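Local coordinates for protein Pcdhgc3 (Mus musculus, PDB 4ZI8) that probably mediates calcium-dependent cell adhesion that helps establish specific neuronal connections, represented here by its first three extracellular cadherin domains, at residues B[131-136]-B[223-228]; B[168-173]-B[184-189]; B[192-197]-B[261-266]; B[268-273]-B[315-320]. All coordinates share one frame; numbering follows the deposited sequence.

Following the chain from the N terminus, contact 1 opens with the first strand of the second cadherin domain, 131-136, and closes with the end of its last strand, 223-228. Contact 2, the hairpin pairing of 168-173 with 184-189, falls wholly within that loop. Contact 3 also begins inside it, at 192-197, but closes at 261-266 in the third domain, so contacts 1 and 3 cross along the chain and share three calcium ions. Contact 4, 268-273 with 315-320, follows in series and ties two strands of the third domain beside one of those ions. Packing of Ile134 on Phe170 joins contacts 1 and 2; a probable hydrogen bond of Tyr169 to Glu197 joins contacts 2 and 3.

Contact 1: B[131-136]-B[223-228]; sequences KLEISE and TVLDAN. With CA (calcium ion), chain Q; CA (calcium ion), chain R; CA (calcium ion), chain S.
Glu136 OE2 is gripped twice: it binds the calcium ion of chain Q at 2.4 Å and accepts the backbone N-H of Ala227 with OE2 to N at 2.8 Å. That bond is nearly straight, 172° at the hydrogen, and uses the anti lone pair, away from OE1. The torsions explain the reach: Glu136 CG sits between the backbone N and the carbonyl carbon (chi1 56°), and the extended chain beyond it carries the carboxylate to the metals. Glu136 OE1 binds the calcium of chain R at 2.3 Å, so one side chain bridges two ions. Asp226 OD1 and Ala227 O join OE2 on the chain Q ion, whose positive charge probably offsets the repulsion between Glu136 OE2 and Asp226 OD1, 3.2 Å apart; Asp226 OD2 is taken up by Asn266. Behind the site the strands pair in parallel. The shortest rung, Leu225 N to Ile134 O at 2.7 Å, has its donor 52° out of the carbonyl plane. On the Glu133 face, Leu225 CD1 lies 3.9 Å from Glu133 CB, while Val224 and Ile134 turn to the opposite face. This parallel pairing, familiar from cadherin domains, places strand 130-135 at the edge of a four-strand sheet, beside 215-225 and then antiparallel 199-208 and 159-164, while Ile134 reaches Phe144 of strand 143-145 in the facing sheet.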
loop_
_atom_site.group_PDB
_atom_site.type_symbol
_atom_site.label_atom_id
_atom_site.label_comp_id
_atom_site.label_asym_id
_atom_site.label_seq_id
_atom_site.Cartn_x
_atom_site.Cartn_y
_atom_site.Cartn_z
ATOM N N LYS B 131 -12.159 -0.800 -8.207
ATOM C CA LYS B 131 -11.584 0.365 -7.527
ATOM C C LYS B 131 -10.240 0.031 -6.882
ATOM O O LYS B 131 -10.061 -1.049 -6.338
ATOM C CB LYS B 131 -12.548 0.895 -6.467
ATOM C CG LYS B 131 -12.944 -0.160 -5.457
ATOM C CD LYS B 131 -13.855 0.358 -4.354
ATOM C CE LYS B 131 -14.197 -0.762 -3.369
ATOM N NZ LYS B 131 -14.849 -0.257 -2.126
ATOM N N LEU B 132 -9.289 0.955 -6.962
ATOM C CA LEU B 132 -8.046 0.841 -6.223
ATOM C C LEU B 132 -7.823 2.129 -5.435
ATOM O O LEU B 132 -8.061 3.212 -5.962
ATOM C CB LEU B 132 -6.858 0.610 -7.146
ATOM C CG LEU B 132 -6.844 -0.622 -8.031
ATOM C CD1 LEU B 132 -5.820 -0.430 -9.116
ATOM C CD2 LEU B 132 -6.479 -1.815 -7.172
ATOM N N GLU B 133 -7.377 2.025 -4.191
ATOM C CA GLU B 133 -6.956 3.218 -3.456
ATOM C C GLU B 133 -5.445 3.185 -3.388
ATOM O O GLU B 133 -4.868 2.229 -2.884
ATOM C CB GLU B 133 -7.567 3.271 -2.065
ATOM C CG GLU B 133 -9.080 3.188 -2.087
ATOM C CD GLU B 133 -9.728 3.497 -0.748
ATOM O OE1 GLU B 133 -10.969 3.640 -0.733
ATOM O OE2 GLU B 133 -9.014 3.600 0.284
ATOM N N ILE B 134 -4.800 4.210 -3.920
ATOM C CA ILE B 134 -3.354 4.196 -4.026
ATOM C C ILE B 134 -2.746 5.494 -3.455
ATOM O O ILE B 134 -3.062 6.584 -3.919
ATOM C CB ILE B 134 -2.906 4.023 -5.482
ATOM C CG1 ILE B 134 -3.553 2.786 -6.127
ATOM C CG2 ILE B 134 -1.377 3.933 -5.562
ATOM C CD1 ILE B 134 -3.296 2.697 -7.585
ATOM N N SER B 135 -1.882 5.378 -2.449
ATOM C CA SER B 135 -1.204 6.557 -1.878
ATOM C C SER B 135 -0.325 7.239 -2.891
ATOM O O SER B 135 0.351 6.573 -3.671
ATOM C CB SER B 135 -0.359 6.174 -0.668
ATOM O OG SER B 135 0.439 7.279 -0.223
ATOM N N GLU B 136 -0.289 8.572 -2.866
ATOM C CA GLU B 136 0.576 9.301 -3.780
ATOM C C GLU B 136 2.022 9.087 -3.387
ATOM O O GLU B 136 2.926 9.467 -4.126
ATOM C CB GLU B 136 0.268 10.804 -3.795
ATOM C CG GLU B 136 0.342 11.460 -2.420
ATOM C CD GLU B 136 0.188 12.964 -2.486
ATOM O OE1 GLU B 136 0.453 13.573 -3.548
ATOM O OE2 GLU B 136 -0.222 13.528 -1.475
ATOM N N THR B 223 -8.677 6.035 -6.644
ATOM C CA THR B 223 -8.665 7.133 -5.699
ATOM C C THR B 223 -7.228 7.351 -5.245
ATOM O O THR B 223 -6.612 6.457 -4.655
ATOM C CB THR B 223 -9.560 6.847 -4.491
ATOM O OG1 THR B 223 -10.896 6.631 -4.953
ATOM C CG2 THR B 223 -9.549 8.023 -3.501
ATOM N N VAL B 224 -6.664 8.511 -5.546
ATOM C CA VAL B 224 -5.333 8.797 -5.017
ATOM C C VAL B 224 -5.453 9.083 -3.532
ATOM O O VAL B 224 -6.271 9.896 -3.112
ATOM C CB VAL B 224 -4.668 9.962 -5.756
ATOM C CG1 VAL B 224 -3.260 10.210 -5.203
ATOM C CG2 VAL B 224 -4.607 9.655 -7.253
ATOM N N LEU B 225 -4.682 8.388 -2.706
ATOM C CA LEU B 225 -4.674 8.753 -1.281
ATOM C C LEU B 225 -3.649 9.845 -0.972
ATOM O O LEU B 225 -2.483 9.737 -1.345
ATOM C CB LEU B 225 -4.399 7.530 -0.405
ATOM C CG LEU B 225 -5.414 6.391 -0.572
ATOM C CD1 LEU B 225 -4.944 5.155 0.168
ATOM C CD2 LEU B 225 -6.762 6.848 -0.011
ATOM N N ASP B 226 -4.095 10.897 -0.293
ATOM C CA ASP B 226 -3.224 11.990 0.100
ATOM C C ASP B 226 -2.111 11.523 1.035
ATOM O O ASP B 226 -2.331 10.683 1.921
ATOM C CB ASP B 226 -4.020 13.094 0.805
ATOM C CG ASP B 226 -3.142 14.268 1.216
ATOM O OD1 ASP B 226 -2.464 14.827 0.333
ATOM O OD2 ASP B 226 -3.127 14.642 2.416
ATOM N N ALA B 227 -0.920 12.065 0.829
ATOM C CA ALA B 227 0.156 11.920 1.792
ATOM C C ALA B 227 0.563 13.315 2.239
ATOM O O ALA B 227 0.292 14.300 1.536
ATOM C CB ALA B 227 1.321 11.195 1.195
ATOM N N ASN B 228 1.199 13.396 3.404
ATOM C CA ASN B 228 1.648 14.668 3.950
ATOM C C ASN B 228 2.937 15.086 3.273
ATOM O O ASN B 228 4.007 15.026 3.869
ATOM C CB ASN B 228 1.855 14.549 5.456
ATOM C CG ASN B 228 1.982 15.893 6.150
ATOM O OD1 ASN B 228 1.488 16.924 5.680
ATOM N ND2 ASN B 228 2.615 15.877 7.317
HETATM CA CA CA Q . -0.317 15.583 -0.265
HETATM CA CA CA R . 1.622 15.580 -3.730
HETATM CA CA CA S . 0.951 19.163 5.247
HETATM O O HOH W 1 -0.927 8.071 1.825
HETATM O O HOH W 2 3.315 15.064 -5.107
HETATM O O HOH W 3 2.568 17.828 -3.553
#

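Contact 2: B[168-173]-B[184-189]; sequences EYFALR and AELVLE
Phe170 wedges against Leu186 and Leu188 in the beta hairpin of strands 170-176 and 182-188, part of the sandwich of the second cadherin domain. Leu186 CD1 lies over one face of the ring, 4.0 Å from the centroid of Phe170 and 16° off its normal, a CH-pi contact. Leu188 supplies the second bump: CG stands opposite the backbone N (chi1 -176°), which brings CD1 to 3.4 Å from Phe170 CE1. Further along this face Leu172 CD1 drops into the hollow beside Ala184, with CD1 to Ala184 CB at 3.8 Å. These side chains pack on the facing sheet, Phe170 on Leu202 and Leu172 on Leu204. On the hairpin's other face, the extended Arg173 chain runs obliquely over Val187, whose CG2 lies 3.6 Å from both Arg173 CG and NE. Glu185 CG lies 3.9 Å from Arg173 CB, while its carboxylate makes a salt bridge with Arg143. Glu189 bends at chi2 and folds over Ala171, with its CG 3.6 Å from Ala171 CB. Paired backbone bonds at Ala171-Val187 and Arg173-Glu185 fix this register, and at the end of the ladder Glu189 N gives its hydrogen to Tyr169 O at 2.7 Å (158°).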
loop_
_atom_site.group_PDB
_atom_site.type_symbol
_atom_site.label_atom_id
_atom_site.label_comp_id
_atom_site.label_asym_id
_atom_site.label_seq_id
_atom_site.Cartn_x
_atom_site.Cartn_y
_atom_site.Cartn_z
ATOM N N GLU B 168 -1.345 9.066 -17.931
ATOM C CA GLU B 168 0.009 9.566 -17.721
ATOM C C GLU B 168 0.754 8.913 -16.558
ATOM O O GLU B 168 1.904 9.272 -16.313
ATOM C CB GLU B 168 -0.008 11.088 -17.539
ATOM C CG GLU B 168 -0.478 11.555 -16.213
ATOM C CD GLU B 168 -0.334 13.080 -16.035
ATOM O OE1 GLU B 168 -1.354 13.797 -16.150
ATOM O OE2 GLU B 168 0.800 13.553 -15.779
ATOM N N TYR B 169 0.148 7.951 -15.863
ATOM C CA TYR B 169 0.774 7.390 -14.661
ATOM C C TYR B 169 1.153 5.914 -14.723
ATOM O O TYR B 169 2.122 5.487 -14.065
ATOM C CB TYR B 169 -0.143 7.554 -13.455
ATOM C CG TYR B 169 -0.585 8.976 -13.186
ATOM C CD1 TYR B 169 0.255 9.886 -12.540
ATOM C CD2 TYR B 169 -1.846 9.396 -13.569
ATOM C CE1 TYR B 169 -0.160 11.173 -12.298
ATOM C CE2 TYR B 169 -2.266 10.670 -13.333
ATOM C CZ TYR B 169 -1.429 11.557 -12.703
ATOM O OH TYR B 169 -1.891 12.831 -12.489
ATOM N N PHE B 170 0.363 5.138 -15.460
ATOM C CA PHE B 170 0.434 3.676 -15.422
ATOM C C PHE B 170 0.735 3.046 -16.783
ATOM O O PHE B 170 0.107 3.385 -17.799
ATOM C CB PHE B 170 -0.888 3.102 -14.922
ATOM C CG PHE B 170 -1.257 3.499 -13.516
ATOM C CD1 PHE B 170 -0.703 2.844 -12.430
ATOM C CD2 PHE B 170 -2.194 4.486 -13.289
ATOM C CE1 PHE B 170 -1.051 3.181 -11.150
ATOM C CE2 PHE B 170 -2.537 4.841 -12.008
ATOM C CZ PHE B 170 -1.973 4.177 -10.934
ATOM N N ALA B 171 1.682 2.115 -16.814
ATOM C CA ALA B 171 1.795 1.217 -17.966
ATOM C C ALA B 171 1.067 -0.084 -17.638
ATOM O O ALA B 171 0.703 -0.318 -16.481
ATOM C CB ALA B 171 3.250 0.952 -18.331
ATOM N N LEU B 172 0.833 -0.908 -18.656
ATOM C CA LEU B 172 0.170 -2.202 -18.475
ATOM C C LEU B 172 1.137 -3.335 -18.740
ATOM O O LEU B 172 1.887 -3.287 -19.712
ATOM C CB LEU B 172 -1.033 -2.343 -19.407
ATOM C CG LEU B 172 -2.048 -3.416 -18.979
ATOM C CD1 LEU B 172 -2.746 -2.980 -17.693
ATOM C CD2 LEU B 172 -3.089 -3.709 -20.069
ATOM N N ARG B 173 1.140 -4.354 -17.888
ATOM C CA ARG B 173 1.804 -5.618 -18.248
ATOM C C ARG B 173 0.810 -6.740 -18.339
ATOM O O ARG B 173 -0.129 -6.787 -17.561
ATOM C CB ARG B 173 2.875 -5.985 -17.246
ATOM C CG ARG B 173 3.889 -4.934 -17.186
ATOM C CD ARG B 173 5.080 -5.366 -16.437
ATOM N NE ARG B 173 6.073 -4.307 -16.525
ATOM C CZ ARG B 173 7.213 -4.318 -15.851
ATOM N NH1 ARG B 173 7.482 -5.336 -15.042
ATOM N NH2 ARG B 173 8.075 -3.325 -15.992
ATOM N N ALA B 184 -3.748 -8.874 -16.388
ATOM C CA ALA B 184 -3.008 -7.645 -16.528
ATOM C C ALA B 184 -2.654 -7.071 -15.139
ATOM O O ALA B 184 -3.325 -7.365 -14.144
ATOM C CB ALA B 184 -3.817 -6.657 -17.331
ATOM N N GLU B 185 -1.594 -6.277 -15.070
ATOM C CA GLU B 185 -1.328 -5.490 -13.868
ATOM C C GLU B 185 -0.957 -4.093 -14.278
ATOM O O GLU B 185 -0.293 -3.899 -15.293
ATOM C CB GLU B 185 -0.224 -6.116 -13.020
ATOM C CG GLU B 185 1.098 -6.311 -13.741
ATOM C CD GLU B 185 2.107 -7.113 -12.918
ATOM O OE1 GLU B 185 1.764 -7.534 -11.788
ATOM O OE2 GLU B 185 3.238 -7.336 -13.412
ATOM N N LEU B 186 -1.416 -3.103 -13.527
ATOM C CA LEU B 186 -0.895 -1.759 -13.712
ATOM C C LEU B 186 0.511 -1.703 -13.183
ATOM O O LEU B 186 0.827 -2.338 -12.183
ATOM C CB LEU B 186 -1.718 -0.714 -12.979
ATOM C CG LEU B 186 -3.180 -0.602 -13.335
ATOM C CD1 LEU B 186 -3.740 0.413 -12.369
ATOM C CD2 LEU B 186 -3.348 -0.138 -14.759
ATOM N N VAL B 187 1.359 -0.929 -13.844
ATOM C CA VAL B 187 2.666 -0.637 -13.299
ATOM C C VAL B 187 2.751 0.858 -13.130
ATOM O O VAL B 187 2.582 1.605 -14.103
ATOM C CB VAL B 187 3.791 -1.110 -14.210
ATOM C CG1 VAL B 187 5.143 -0.706 -13.622
ATOM C CG2 VAL B 187 3.687 -2.619 -14.419
ATOM N N LEU B 188 3.032 1.303 -11.910
ATOM C CA LEU B 188 3.098 2.742 -11.647
ATOM C C LEU B 188 4.393 3.283 -12.235
ATOM O O LEU B 188 5.480 2.937 -11.776
ATOM C CB LEU B 188 2.999 3.012 -10.156
ATOM C CG LEU B 188 2.959 4.497 -9.781
ATOM C CD1 LEU B 188 1.630 5.118 -10.240
ATOM C CD2 LEU B 188 3.167 4.660 -8.286
ATOM N N GLU B 189 4.270 4.106 -13.276
ATOM C CA GLU B 189 5.420 4.591 -14.039
ATOM C C GLU B 189 5.836 6.002 -13.637
ATOM O O GLU B 189 7.013 6.335 -13.674
ATOM C CB GLU B 189 5.112 4.567 -15.535
ATOM C CG GLU B 189 4.817 3.209 -16.048
ATOM C CD GLU B 189 5.929 2.694 -16.891
ATOM O OE1 GLU B 189 6.644 3.532 -17.478
ATOM O OE2 GLU B 189 6.102 1.461 -16.962
#

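Contact 3: B[192-197]-B[261-266]; sequences LDWERE and LDEGLN. With CA (calcium ion), chain Q; CA (calcium ion), chain S; CA (calcium ion), chain R.
Trp194 lays one face of its indole against Glu263, whose CB stands 3.9 Å from the centroid of the six-membered ring and 19° off its normal, in a CH-pi contact. The two side chains cross at about a right angle. Trp194 CB points toward the other loop, and CG opposite the backbone N (chi1 -175°) sets the ring beside Glu263. The extended Glu263 chain runs out past the rim, where OE2 comes 3.1 Å from Trp194 CZ2. With the indole cut back to an alanine, Glu263 CB is likely to lose the ring face it rests on. Glu195 behaves differently: its chain bends at chi2 (74°), folding the carboxylate back between two metals, with OE1 bound to the calcium of chain R at 2.2 Å and OE2 to that of chain Q. Asp262 answers from the next domain, OD1 on the chain Q ion and OD2 on the calcium of chain S, each at 2.4 Å. Thus the chain Q ion joins the two carboxylates, which share no hydrogen bond. Asp193 OD1 binds the chain R ion and accepts from Glu195 N at 3.2 Å, an Asx turn within the cadherin DxE motif, though the bond is long and bent. The loop between strands 182-188 and 199-208 thereby meets the loop between strands 252-259 and 269-273, across the calcium-filled junction of the second and third cadherin domains.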
loop_
_atom_site.group_PDB
_atom_site.type_symbol
_atom_site.label_atom_id
_atom_site.label_comp_id
_atom_site.label_asym_id
_atom_site.label_seq_id
_atom_site.Cartn_x
_atom_site.Cartn_y
_atom_site.Cartn_z
ATOM N N LEU B 192 1.942 9.316 -8.475
ATOM C CA LEU B 192 0.666 10.010 -8.358
ATOM C C LEU B 192 0.876 11.271 -7.532
ATOM O O LEU B 192 1.858 11.379 -6.795
ATOM C CB LEU B 192 -0.392 9.128 -7.700
ATOM C CG LEU B 192 -0.693 7.812 -8.405
ATOM C CD1 LEU B 192 -1.607 6.971 -7.533
ATOM C CD2 LEU B 192 -1.329 8.089 -9.758
ATOM N N ASP B 193 -0.063 12.207 -7.634
ATOM C CA ASP B 193 0.029 13.462 -6.913
ATOM C C ASP B 193 -1.369 13.915 -6.554
ATOM O O ASP B 193 -2.088 14.402 -7.406
ATOM C CB ASP B 193 0.737 14.529 -7.733
ATOM C CG ASP B 193 0.892 15.845 -6.970
ATOM O OD1 ASP B 193 0.609 15.892 -5.757
ATOM O OD2 ASP B 193 1.310 16.845 -7.576
ATOM N N TRP B 194 -1.750 13.755 -5.278
ATOM C CA TRP B 194 -3.104 14.065 -4.829
ATOM C C TRP B 194 -3.457 15.520 -5.059
ATOM O O TRP B 194 -4.618 15.835 -5.391
ATOM C CB TRP B 194 -3.296 13.741 -3.337
ATOM C CG TRP B 194 -4.724 13.954 -2.890
ATOM C CD1 TRP B 194 -5.720 13.007 -2.823
ATOM C CD2 TRP B 194 -5.318 15.190 -2.469
ATOM N NE1 TRP B 194 -6.890 13.586 -2.380
ATOM C CE2 TRP B 194 -6.673 14.921 -2.167
ATOM C CE3 TRP B 194 -4.839 16.500 -2.333
ATOM C CZ2 TRP B 194 -7.546 15.904 -1.721
ATOM C CZ3 TRP B 194 -5.707 17.482 -1.882
ATOM C CH2 TRP B 194 -7.056 17.175 -1.596
ATOM N N GLU B 195 -2.460 16.383 -4.882
ATOM C CA GLU B 195 -2.676 17.814 -4.992
ATOM C C GLU B 195 -3.048 18.202 -6.408
ATOM O O GLU B 195 -3.744 19.185 -6.604
ATOM C CB GLU B 195 -1.441 18.599 -4.539
ATOM C CG GLU B 195 -1.289 18.716 -3.020
ATOM C CD GLU B 195 -0.832 17.427 -2.361
ATOM O OE1 GLU B 195 -0.164 16.627 -3.038
ATOM O OE2 GLU B 195 -1.133 17.203 -1.165
ATOM N N ARG B 196 -2.591 17.432 -7.390
ATOM C CA ARG B 196 -2.797 17.791 -8.781
ATOM C C ARG B 196 -3.978 17.012 -9.390
ATOM O O ARG B 196 -4.861 17.589 -10.007
ATOM C CB ARG B 196 -1.501 17.563 -9.561
ATOM C CG ARG B 196 -1.644 17.607 -11.082
ATOM C CD ARG B 196 -0.308 17.302 -11.776
ATOM N NE ARG B 196 -0.428 17.283 -13.237
ATOM C CZ ARG B 196 -0.489 16.177 -13.980
ATOM N NH1 ARG B 196 -0.428 14.981 -13.405
ATOM N NH2 ARG B 196 -0.602 16.265 -15.304
ATOM N N GLU B 197 -4.008 15.700 -9.189
ATOM C CA GLU B 197 -5.105 14.892 -9.670
ATOM C C GLU B 197 -5.467 13.846 -8.611
ATOM O O GLU B 197 -4.768 12.846 -8.473
ATOM C CB GLU B 197 -4.727 14.227 -11.004
ATOM C CG GLU B 197 -5.917 13.748 -11.812
ATOM C CD GLU B 197 -5.524 13.100 -13.143
ATOM O OE1 GLU B 197 -4.326 13.152 -13.509
ATOM O OE2 GLU B 197 -6.425 12.533 -13.820
ATOM N N LEU B 261 -1.069 22.674 1.639
ATOM C CA LEU B 261 -1.765 22.191 0.465
ATOM C C LEU B 261 -2.352 20.794 0.631
ATOM O O LEU B 261 -3.115 20.332 -0.231
ATOM C CB LEU B 261 -0.829 22.217 -0.742
ATOM C CG LEU B 261 -0.553 23.610 -1.309
ATOM C CD1 LEU B 261 0.435 23.511 -2.464
ATOM C CD2 LEU B 261 -1.845 24.231 -1.801
ATOM N N ASP B 262 -1.996 20.104 1.706
ATOM C CA ASP B 262 -2.453 18.731 1.875
ATOM C C ASP B 262 -3.904 18.646 2.355
ATOM O O ASP B 262 -4.529 19.649 2.712
ATOM C CB ASP B 262 -1.571 17.978 2.856
ATOM C CG ASP B 262 -0.169 17.775 2.358
ATOM O OD1 ASP B 262 0.062 17.419 1.182
ATOM O OD2 ASP B 262 0.736 17.937 3.178
ATOM N N GLU B 263 -4.427 17.419 2.358
ATOM C CA GLU B 263 -5.818 17.157 2.706
ATOM C C GLU B 263 -6.015 16.816 4.179
ATOM O O GLU B 263 -5.168 16.170 4.786
ATOM C CB GLU B 263 -6.355 16.005 1.844
ATOM C CG GLU B 263 -7.713 15.514 2.232
ATOM C CD GLU B 263 -8.126 14.311 1.420
ATOM O OE1 GLU B 263 -7.504 13.239 1.591
ATOM O OE2 GLU B 263 -9.061 14.439 0.603
ATOM N N GLY B 264 -7.151 17.224 4.729
ATOM C CA GLY B 264 -7.566 16.799 6.054
ATOM C C GLY B 264 -6.539 17.144 7.108
ATOM O O GLY B 264 -6.069 18.275 7.162
ATOM N N LEU B 265 -6.155 16.163 7.916
ATOM C CA LEU B 265 -5.211 16.399 9.007
ATOM C C LEU B 265 -3.856 16.821 8.475
ATOM O O LEU B 265 -3.157 17.647 9.097
ATOM C CB LEU B 265 -5.057 15.148 9.878
ATOM C CG LEU B 265 -6.319 14.680 10.632
ATOM C CD1 LEU B 265 -6.160 13.238 11.109
ATOM C CD2 LEU B 265 -6.602 15.583 11.796
ATOM N N ASN B 266 -3.489 16.253 7.337
ATOM C CA ASN B 266 -2.230 16.559 6.694
ATOM C C ASN B 266 -2.122 18.043 6.346
ATOM O O ASN B 266 -1.039 18.561 6.113
ATOM C CB ASN B 266 -2.060 15.735 5.427
ATOM C CG ASN B 266 -1.906 14.238 5.691
ATOM O OD1 ASN B 266 -1.361 13.810 6.714
ATOM N ND2 ASN B 266 -2.370 13.429 4.737
HETATM CA CA CA Q . -0.317 15.583 -0.265
HETATM CA CA CA S . 0.951 19.163 5.247
HETATM CA CA CA R . 1.622 15.580 -3.730
HETATM O O HOH W 2 3.315 15.064 -5.107
HETATM O O HOH W 3 2.568 17.828 -3.553
#

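Contact 4: B[268-273]-B[315-320]; sequences EIVYSF and KDKGAN. With CA (calcium ion), chain S.
Beside the calcium site at the end of the third cadherin domain that faces the second, Val270 and Lys315 form an antiparallel hydrogen-bonded pair, Val270 N to Lys315 O at 2.8 Å and Lys315 N to Val270 O at 3.0 Å. Just past the strand, Lys317 stretches out in an extended chain and lays CE 3.5 Å from Val270 CG2, the two side chains crossing at about a right angle. Its NZ then meets Glu268 OE2 in a salt bridge of 3.0 Å, approaching steeply, 69° out of the carboxylate plane. Replacing Glu268 by an alanine removes that carboxylate and is likely to leave the Lys317 ammonium without this mate and its chain freer to swing off Val270. Asp316 turns the other way: with chi1 at 55°, CG lies between the backbone N and the carbonyl carbon, and OD2 binds the calcium of chain S at 2.4 Å. Its OD1 takes the N-H of Gly318 at 2.9 Å, an Asx turn, and probably one from Asn228 ND2. The chemistry therefore divides: Glu268 and Lys317 balance each other at the surface, while the buried Asp316 has one oxygen on metal and the other held by N-H donors, consistent with an ionised carboxylate.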
loop_
_atom_site.group_PDB
_atom_site.type_symbol
_atom_site.label_atom_id
_atom_site.label_comp_id
_atom_site.label_asym_id
_atom_site.label_seq_id
_atom_site.Cartn_x
_atom_site.Cartn_y
_atom_site.Cartn_z
ATOM N N GLU B 268 -4.172 20.395 8.137
ATOM C CA GLU B 268 -4.769 21.165 9.223
ATOM C C GLU B 268 -3.702 21.746 10.131
ATOM O O GLU B 268 -2.900 21.019 10.706
ATOM C CB GLU B 268 -5.708 20.300 10.036
ATOM C CG GLU B 268 -6.350 21.038 11.190
ATOM C CD GLU B 268 -7.391 20.191 11.884
ATOM O OE1 GLU B 268 -7.692 19.089 11.365
ATOM O OE2 GLU B 268 -7.906 20.623 12.936
ATOM N N ILE B 269 -3.717 23.057 10.299
ATOM C CA ILE B 269 -2.588 23.725 10.936
ATOM C C ILE B 269 -2.793 24.037 12.411
ATOM O O ILE B 269 -3.894 24.474 12.838
ATOM C CB ILE B 269 -2.259 24.991 10.162
ATOM C CG1 ILE B 269 -1.458 24.579 8.929
ATOM C CG2 ILE B 269 -1.449 25.979 11.024
ATOM C CD1 ILE B 269 -1.681 25.472 7.771
ATOM N N VAL B 270 -1.742 23.743 13.179
ATOM C CA VAL B 270 -1.659 24.074 14.597
ATOM C C VAL B 270 -0.578 25.134 14.835
ATOM O O VAL B 270 0.566 24.954 14.408
ATOM C CB VAL B 270 -1.309 22.853 15.451
ATOM C CG1 VAL B 270 -1.162 23.265 16.939
ATOM C CG2 VAL B 270 -2.331 21.771 15.284
ATOM N N TYR B 271 -0.934 26.218 15.520
ATOM C CA TYR B 271 0.033 27.277 15.811
ATOM C C TYR B 271 0.550 27.145 17.231
ATOM O O TYR B 271 -0.221 26.904 18.140
ATOM C CB TYR B 271 -0.594 28.661 15.625
ATOM C CG TYR B 271 -1.082 28.917 14.228
ATOM C CD1 TYR B 271 -0.182 29.221 13.212
ATOM C CD2 TYR B 271 -2.440 28.846 13.913
ATOM C CE1 TYR B 271 -0.611 29.446 11.923
ATOM C CE2 TYR B 271 -2.889 29.078 12.611
ATOM C CZ TYR B 271 -1.962 29.379 11.622
ATOM O OH TYR B 271 -2.361 29.615 10.330
ATOM N N SER B 272 1.853 27.321 17.432
ATOM C CA SER B 272 2.419 27.229 18.770
ATOM C C SER B 272 3.624 28.141 18.848
ATOM O O SER B 272 4.136 28.585 17.805
ATOM C CB SER B 272 2.809 25.787 19.115
ATOM O OG SER B 272 3.838 25.313 18.266
ATOM N N PHE B 273 4.052 28.438 20.070
ATOM C CA PHE B 273 5.285 29.171 20.265
ATOM C C PHE B 273 6.446 28.281 19.876
ATOM O O PHE B 273 6.540 27.138 20.332
ATOM C CB PHE B 273 5.429 29.632 21.722
ATOM C CG PHE B 273 4.489 30.744 22.094
ATOM C CD1 PHE B 273 4.566 31.974 21.459
ATOM C CD2 PHE B 273 3.526 30.561 23.074
ATOM C CE1 PHE B 273 3.681 33.017 21.804
ATOM C CE2 PHE B 273 2.660 31.583 23.428
ATOM C CZ PHE B 273 2.733 32.806 22.800
ATOM N N LYS B 315 2.538 23.842 12.396
ATOM C CA LYS B 315 2.738 22.439 12.042
ATOM C C LYS B 315 1.389 21.825 11.713
ATOM O O LYS B 315 0.373 22.193 12.318
ATOM C CB LYS B 315 3.422 21.657 13.176
ATOM C CG LYS B 315 4.965 21.736 13.155
ATOM C CD LYS B 315 5.645 20.553 13.850
ATOM C CE LYS B 315 7.176 20.569 13.616
ATOM N NZ LYS B 315 7.969 19.589 14.436
ATOM N N ASP B 316 1.364 20.914 10.749
ATOM C CA ASP B 316 0.098 20.271 10.404
ATOM C C ASP B 316 -0.102 19.091 11.343
ATOM O O ASP B 316 0.749 18.840 12.203
ATOM C CB ASP B 316 0.035 19.843 8.924
ATOM C CG ASP B 316 1.178 18.949 8.507
ATOM O OD1 ASP B 316 1.445 17.939 9.195
ATOM O OD2 ASP B 316 1.821 19.260 7.477
ATOM N N LYS B 317 -1.222 18.379 11.195
ATOM C CA LYS B 317 -1.509 17.212 12.029
ATOM C C LYS B 317 -1.232 15.890 11.303
ATOM O O LYS B 317 -1.776 14.850 11.668
ATOM C CB LYS B 317 -2.964 17.250 12.499
ATOM C CG LYS B 317 -3.307 18.483 13.334
ATOM C CD LYS B 317 -4.773 18.495 13.719
ATOM C CE LYS B 317 -5.089 19.655 14.637
ATOM N NZ LYS B 317 -6.430 19.600 15.323
ATOM N N GLY B 318 -0.389 15.931 10.274
ATOM C CA GLY B 318 -0.077 14.741 9.505
ATOM C C GLY B 318 1.218 14.074 9.933
ATOM O O GLY B 318 1.882 14.546 10.860
ATOM N N ALA B 319 1.586 12.996 9.241
ATOM C CA ALA B 319 2.791 12.246 9.548
ATOM C C ALA B 319 4.019 13.047 9.166
ATOM O O ALA B 319 4.007 13.755 8.156
ATOM C CB ALA B 319 2.792 10.905 8.822
ATOM N N ASN B 320 5.072 12.931 9.980
ATOM C CA ASN B 320 6.331 13.612 9.720
ATOM C C ASN B 320 6.143 15.087 9.415
ATOM O O ASN B 320 6.597 15.569 8.372
ATOM C CB ASN B 320 7.069 12.939 8.557
ATOM C CG ASN B 320 8.513 13.413 8.428
ATOM O OD1 ASN B 320 9.109 13.889 9.394
ATOM N ND2 ASN B 320 9.076 13.294 7.224
HETATM CA CA CA S . 0.951 19.163 5.247
#